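Local coordinates for GXWXG domain-containing protein (PDB 4MVE) that is of unknown function but belongs to the GXWXG and DUF4334 families and folds as a strongly curved antiparallel beta sheet flanked by short helices, at residues G46-R51 and M62-K67; I119-R124 and A133-G138. One frame throughout, in Å; residues are numbered along the deposited sequence.

Overall arrangement
Both contacts lie in one curved antiparallel sheet, on opposite sides of the chain's centre, with their own centres about 14 Å apart. Contact 1 comes first along the chain and is complete before contact 2 begins. It joins strands 42-48 and 64-71 in the GXWXG region. Contact 2 joins strands 118-124 and 129-136 in the DUF4334 region. Strand 143-149 links them: it pairs with 42-48 on one edge and with 129-136 on the other. The two also meet directly, where K67 NZ lies 3.6 Å from D120 OD2 in a long, weak ion pair. The two family regions thus share one continuous sheet.

Contact 1. Residues G46-R51 and M62-K67; sequences GGIFDR and MNWYGK
The six-membered ring of W64 lies obliquely against the backbone of G46 and G47. Its CH2 atom is 3.7 Å from G46 CA, and its CZ3 atom is 3.7 Å from G47 N. I48 reaches the same end of the indole, with I48 CG1 3.9 Å from W64 CZ3. One face of the indole carries G66 N, offset toward the rim. CG of W64 is anti to the backbone N (chi1 176°), which sends the ring across to 46-48. W64 NE1 makes a weak, bent bond to G66 O. G46 closes the GXWXG sequence, and a beta carbon there would fall 2.3 Å from W64 CH2, a clash. The lack of a side chain lets the indole sit this close. With an alanine in place of W64, a gap would probably open beside G46 and I48, and G66 O would lose its indole partner. The backbones are joined by a straight bond, G46 N to Y65 O (2.8 Å, 171°), made on a lone pair in the carbonyl plane. A water bridges G46 O and W64 O. The N-to-C directions of strands 46-48 and 64-67 are 117° apart, well short of antiparallel, and one backbone bond joins the segments. Y65 and G66 form a classic beta bulge opposite L79. Y65 points away from 46-51, and its hydroxyl bonds E150. N63, with positive phi, follows the end of helix 54-61 in a Schellman motif, and I48 packs on A56, L59 and L60 of that helix. W64 touches L78 of strand 74-81, while G47 is backbone hydrogen-bonded to H146 of strand 143-149.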
loop_
_atom_site.group_PDB
_atom_site.type_symbol
_atom_site.label_atom_id
_atom_site.label_comp_id
_atom_site.label_asym_id
_atom_site.label_seq_id
_atom_site.Cartn_x
_atom_site.Cartn_y
_atom_site.Cartn_z
ATOM N N GLY A 46 2.468 4.296 5.889
ATOM C CA GLY A 46 1.205 4.073 5.204
ATOM C C GLY A 46 0.068 4.915 5.707
ATOM O O GLY A 46 0.102 5.403 6.834
ATOM N N GLY A 47 -0.901 5.095 4.833
ATOM C CA GLY A 47 -2.133 5.822 5.079
ATOM C C GLY A 47 -3.200 5.265 4.171
ATOM O O GLY A 47 -2.899 4.524 3.225
ATOM N N ILE A 48 -4.453 5.572 4.473
ATOM C CA ILE A 48 -5.578 5.000 3.747
ATOM C C ILE A 48 -6.461 6.094 3.173
ATOM O O ILE A 48 -6.719 7.093 3.841
ATOM C CB ILE A 48 -6.373 4.080 4.727
ATOM C CG1 ILE A 48 -5.498 2.941 5.262
ATOM C CG2 ILE A 48 -7.626 3.509 4.070
ATOM C CD1 ILE A 48 -5.973 2.370 6.597
ATOM N N PHE A 49 -6.988 5.870 1.974
ATOM C CA PHE A 49 -7.850 6.862 1.325
ATOM C C PHE A 49 -9.288 6.855 1.871
ATOM O O PHE A 49 -9.890 7.907 1.915
ATOM C CB PHE A 49 -7.875 6.661 -0.199
ATOM C CG PHE A 49 -6.564 7.025 -0.856
ATOM C CD1 PHE A 49 -6.204 8.367 -1.040
ATOM C CD2 PHE A 49 -5.724 6.037 -1.364
ATOM C CE1 PHE A 49 -5.002 8.704 -1.677
ATOM C CE2 PHE A 49 -4.530 6.378 -2.022
ATOM C CZ PHE A 49 -4.180 7.710 -2.176
ATOM N N ASP A 50 -9.855 5.674 2.207
ATOM C CA ASP A 50 -11.203 5.576 2.755
ATOM C C ASP A 50 -11.149 4.913 4.137
ATOM O O ASP A 50 -11.057 3.688 4.249
ATOM C CB ASP A 50 -12.114 4.809 1.785
ATOM C CG ASP A 50 -13.522 4.517 2.285
ATOM O OD1 ASP A 50 -14.020 5.271 3.178
ATOM O OD2 ASP A 50 -14.137 3.559 1.774
ATOM N N ARG A 51 -11.241 5.736 5.176
ATOM C CA ARG A 51 -11.123 5.314 6.560
ATOM C C ARG A 51 -12.434 4.713 7.137
ATOM O O ARG A 51 -12.416 4.246 8.279
ATOM C CB ARG A 51 -10.601 6.475 7.444
ATOM C CG ARG A 51 -9.090 6.652 7.238
ATOM C CD ARG A 51 -8.414 7.689 8.105
ATOM N NE ARG A 51 -8.737 9.071 7.732
ATOM C CZ ARG A 51 -8.095 9.798 6.816
ATOM N NH1 ARG A 51 -7.126 9.257 6.085
ATOM N NH2 ARG A 51 -8.458 11.052 6.585
HETATM N N MSE A 62 -5.153 -1.004 15.298
HETATM C CA MSE A 62 -3.867 -1.634 15.564
HETATM C C MSE A 62 -2.715 -0.634 15.509
HETATM O O MSE A 62 -1.579 -1.025 15.787
HETATM C CB MSE A 62 -3.632 -2.719 14.553
HETATM C CG MSE A 62 -4.346 -3.961 14.911
HETATM SE SE MSE A 62 -3.285 -5.444 14.405
HETATM C CE MSE A 62 -1.663 -5.172 15.658
ATOM N N ASN A 63 -3.006 0.653 15.165
ATOM C CA ASN A 63 -2.017 1.709 14.998
ATOM C C ASN A 63 -1.019 1.329 13.905
ATOM O O ASN A 63 0.180 1.544 14.059
ATOM C CB ASN A 63 -1.280 2.043 16.305
ATOM C CG ASN A 63 -1.948 3.072 17.153
ATOM O OD1 ASN A 63 -1.654 4.272 17.061
ATOM N ND2 ASN A 63 -2.806 2.609 18.042
ATOM N N TRP A 64 -1.527 0.773 12.794
ATOM C CA TRP A 64 -0.732 0.428 11.624
ATOM C C TRP A 64 0.104 1.625 11.198
ATOM O O TRP A 64 -0.426 2.737 11.042
ATOM C CB TRP A 64 -1.636 0.000 10.465
ATOM C CG TRP A 64 -0.865 -0.273 9.196
ATOM C CD1 TRP A 64 0.112 -1.210 9.014
ATOM C CD2 TRP A 64 -1.058 0.355 7.932
ATOM N NE1 TRP A 64 0.558 -1.183 7.713
ATOM C CE2 TRP A 64 -0.182 -0.276 7.012
ATOM C CE3 TRP A 64 -1.912 1.384 7.471
ATOM C CZ2 TRP A 64 -0.102 0.113 5.665
ATOM C CZ3 TRP A 64 -1.872 1.729 6.129
ATOM C CH2 TRP A 64 -0.959 1.116 5.248
ATOM N N TYR A 65 1.407 1.411 11.103
ATOM C CA TYR A 65 2.361 2.439 10.698
ATOM C C TYR A 65 2.636 2.368 9.184
ATOM O O TYR A 65 2.515 3.370 8.485
ATOM C CB TYR A 65 3.682 2.310 11.475
ATOM C CG TYR A 65 4.744 3.236 10.925
ATOM C CD1 TYR A 65 4.661 4.613 11.115
ATOM C CD2 TYR A 65 5.799 2.743 10.157
ATOM C CE1 TYR A 65 5.585 5.479 10.535
ATOM C CE2 TYR A 65 6.738 3.598 9.585
ATOM C CZ TYR A 65 6.624 4.970 9.774
ATOM O OH TYR A 65 7.563 5.830 9.253
ATOM N N GLY A 66 3.045 1.195 8.715
ATOM C CA GLY A 66 3.388 0.996 7.317
ATOM C C GLY A 66 3.932 -0.378 6.994
ATOM O O GLY A 66 3.374 -1.405 7.421
ATOM N N LYS A 67 5.013 -0.399 6.196
ATOM C CA LYS A 67 5.616 -1.661 5.674
ATOM C C LYS A 67 7.111 -1.559 5.520
ATOM O O LYS A 67 7.635 -0.446 5.347
ATOM C CB LYS A 67 5.016 -2.020 4.290
ATOM C CG LYS A 67 3.492 -2.066 4.216
ATOM C CD LYS A 67 2.987 -2.417 2.806
ATOM C CE LYS A 67 1.492 -2.490 2.747
ATOM N NZ LYS A 67 0.989 -3.663 3.509
HETATM O O HOH W 1 -0.350 4.916 9.543
#

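Contact 2. Residues I119-R124 and A133-G138; sequences IDHFRR and AMDAKG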
loop_
_atom_site.group_PDB
_atom_site.type_symbol
_atom_site.label_atom_id
_atom_site.label_comp_id
_atom_site.label_asym_id
_atom_site.label_seq_id
_atom_site.Cartn_x
_atom_site.Cartn_y
_atom_site.Cartn_z
ATOM N N ILE A 119 -3.228 -9.359 -2.370
ATOM C CA ILE A 119 -2.134 -8.815 -3.179
ATOM C C ILE A 119 -2.277 -7.297 -3.228
ATOM O O ILE A 119 -3.372 -6.833 -3.526
ATOM C CB ILE A 119 -2.135 -9.409 -4.613
ATOM C CG1 ILE A 119 -1.911 -10.921 -4.603
ATOM C CG2 ILE A 119 -1.085 -8.698 -5.515
ATOM C CD1 ILE A 119 -2.409 -11.563 -5.943
ATOM N N ASP A 120 -1.186 -6.530 -2.996
ATOM C CA ASP A 120 -1.174 -5.059 -3.105
ATOM C C ASP A 120 -0.371 -4.664 -4.335
ATOM O O ASP A 120 0.854 -4.834 -4.340
ATOM C CB ASP A 120 -0.594 -4.375 -1.856
ATOM C CG ASP A 120 -1.218 -4.787 -0.531
ATOM O OD1 ASP A 120 -2.451 -5.021 -0.493
ATOM O OD2 ASP A 120 -0.493 -4.805 0.476
ATOM N N HIS A 121 -1.058 -4.147 -5.368
ATOM C CA HIS A 121 -0.485 -3.725 -6.670
ATOM C C HIS A 121 -0.017 -2.284 -6.560
ATOM O O HIS A 121 -0.818 -1.409 -6.234
ATOM C CB HIS A 121 -1.519 -3.881 -7.788
ATOM C CG HIS A 121 -2.090 -5.260 -7.884
ATOM N ND1 HIS A 121 -1.605 -6.193 -8.818
ATOM C CD2 HIS A 121 -3.116 -5.823 -7.195
ATOM C CE1 HIS A 121 -2.354 -7.267 -8.664
ATOM N NE2 HIS A 121 -3.296 -7.083 -7.717
ATOM N N PHE A 122 1.292 -2.046 -6.725
ATOM C CA PHE A 122 1.865 -0.706 -6.539
ATOM C C PHE A 122 2.060 0.061 -7.841
ATOM O O PHE A 122 2.555 -0.486 -8.826
ATOM C CB PHE A 122 3.209 -0.811 -5.816
ATOM C CG PHE A 122 3.106 -1.436 -4.458
ATOM C CD1 PHE A 122 2.316 -0.858 -3.467
ATOM C CD2 PHE A 122 3.768 -2.624 -4.169
ATOM C CE1 PHE A 122 2.201 -1.457 -2.210
ATOM C CE2 PHE A 122 3.633 -3.227 -2.928
ATOM C CZ PHE A 122 2.870 -2.628 -1.946
ATOM N N ARG A 123 1.723 1.350 -7.826
ATOM C CA ARG A 123 1.994 2.235 -8.962
ATOM C C ARG A 123 2.703 3.464 -8.429
ATOM O O ARG A 123 2.423 3.888 -7.325
ATOM C CB ARG A 123 0.706 2.621 -9.720
ATOM C CG ARG A 123 -0.096 1.476 -10.295
ATOM C CD ARG A 123 0.309 0.970 -11.666
ATOM N NE ARG A 123 -0.550 -0.169 -12.025
ATOM C CZ ARG A 123 -1.689 -0.069 -12.707
ATOM N NH1 ARG A 123 -2.091 1.108 -13.177
ATOM N NH2 ARG A 123 -2.423 -1.148 -12.944
ATOM N N ARG A 124 3.559 4.070 -9.227
ATOM C CA ARG A 124 4.352 5.224 -8.849
ATOM C C ARG A 124 3.535 6.517 -8.823
ATOM O O ARG A 124 2.859 6.831 -9.800
ATOM C CB ARG A 124 5.532 5.392 -9.860
ATOM C CG ARG A 124 6.524 6.517 -9.511
ATOM C CD ARG A 124 7.619 6.650 -10.565
ATOM N NE ARG A 124 8.609 7.678 -10.216
ATOM C CZ ARG A 124 8.517 8.957 -10.564
ATOM N NH1 ARG A 124 7.483 9.385 -11.279
ATOM N NH2 ARG A 124 9.449 9.820 -10.190
ATOM N N ALA A 133 -2.991 -0.908 -4.515
ATOM C CA ALA A 133 -4.312 -1.421 -4.861
ATOM C C ALA A 133 -4.474 -2.811 -4.247
ATOM O O ALA A 133 -3.854 -3.771 -4.704
ATOM C CB ALA A 133 -4.485 -1.476 -6.374
HETATM N N MSE A 134 -5.244 -2.897 -3.151
HETATM C CA MSE A 134 -5.424 -4.150 -2.455
HETATM C C MSE A 134 -6.452 -5.030 -3.187
HETATM O O MSE A 134 -7.607 -4.614 -3.380
HETATM C CB MSE A 134 -5.863 -3.918 -0.989
HETATM C CG MSE A 134 -5.873 -5.228 -0.224
HETATM SE SE MSE A 134 -6.816 -5.094 1.449
HETATM C CE MSE A 134 -8.661 -4.978 0.686
ATOM N N ASP A 135 -6.009 -6.231 -3.578
ATOM C CA ASP A 135 -6.764 -7.267 -4.307
ATOM C C ASP A 135 -6.896 -8.485 -3.365
ATOM O O ASP A 135 -6.020 -9.355 -3.333
ATOM C CB ASP A 135 -5.984 -7.574 -5.625
ATOM C CG ASP A 135 -6.351 -8.808 -6.437
ATOM O OD1 ASP A 135 -7.444 -9.401 -6.184
ATOM O OD2 ASP A 135 -5.567 -9.164 -7.354
ATOM N N ALA A 136 -7.953 -8.484 -2.534
ATOM C CA ALA A 136 -8.222 -9.514 -1.517
ATOM C C ALA A 136 -9.403 -10.395 -1.924
ATOM O O ALA A 136 -10.508 -9.889 -2.201
ATOM C CB ALA A 136 -8.513 -8.868 -0.157
ATOM N N LYS A 137 -9.175 -11.718 -1.904
ATOM C CA LYS A 137 -10.166 -12.716 -2.249
ATOM C C LYS A 137 -11.532 -12.415 -1.650
ATOM O O LYS A 137 -11.663 -12.228 -0.429
ATOM C CB LYS A 137 -9.728 -14.107 -1.828
ATOM C CG LYS A 137 -10.760 -15.161 -2.175
ATOM C CD LYS A 137 -10.225 -16.532 -1.937
ATOM C CE LYS A 137 -9.818 -17.135 -3.245
ATOM N NZ LYS A 137 -9.824 -18.629 -3.174
ATOM N N GLY A 138 -12.518 -12.375 -2.540
ATOM C CA GLY A 138 -13.896 -12.140 -2.171
ATOM C C GLY A 138 -14.332 -10.698 -2.229
ATOM O O GLY A 138 -15.482 -10.442 -2.620
#
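H121 and D135 join their side chains across the two strands. H121 NE2 donates to D135 OD2 at 3.1 Å with a nearly straight angle of 166°. The carboxylate oxygen uses its anti lone pair, away from the other oxygen. Ring and carboxylate planes are only 16° apart, and OD2 lies close to the ring plane. A133 O is also at the ring edge, 3.3 Å from H121 CD2. I119 CG2 sits over one ring face, offset toward the rim. The edge bond and this methyl group together are likely to limit how far the imidazole can turn. H121 CG is beside the backbone N (chi1 -55°), which swings the ring back along its own strand toward I119. It therefore reaches D135 diagonally, past its direct neighbour A133.

Four backbone bonds hold this register. I119 and D135 exchange two, I119 N to D135 O (3.0 Å) and D135 N to I119 O (2.7 Å). H121 and A133 exchange two more, H121 N to A133 O (2.9 Å) and A133 N to H121 O (2.8 Å). Between them D120 and M134 form a non-hydrogen-bonded pair on the other face. There D120 OD1 lies 3.4 Å from M134 CG.

Further out, V101 and L103 of strand 96-103 pack on H121. Y29 OH bonds H121 O, and D120 pairs by backbone with M111 of strand 106-113. F145 of strand 143-149 touches D120, while L143 meets M134. The whole is an antiparallel beta hairpin with a cross-strand histidine-carboxylate hydrogen bond on one face, set in the curved sheet that the DUF4334 region shares with the GXWXG region.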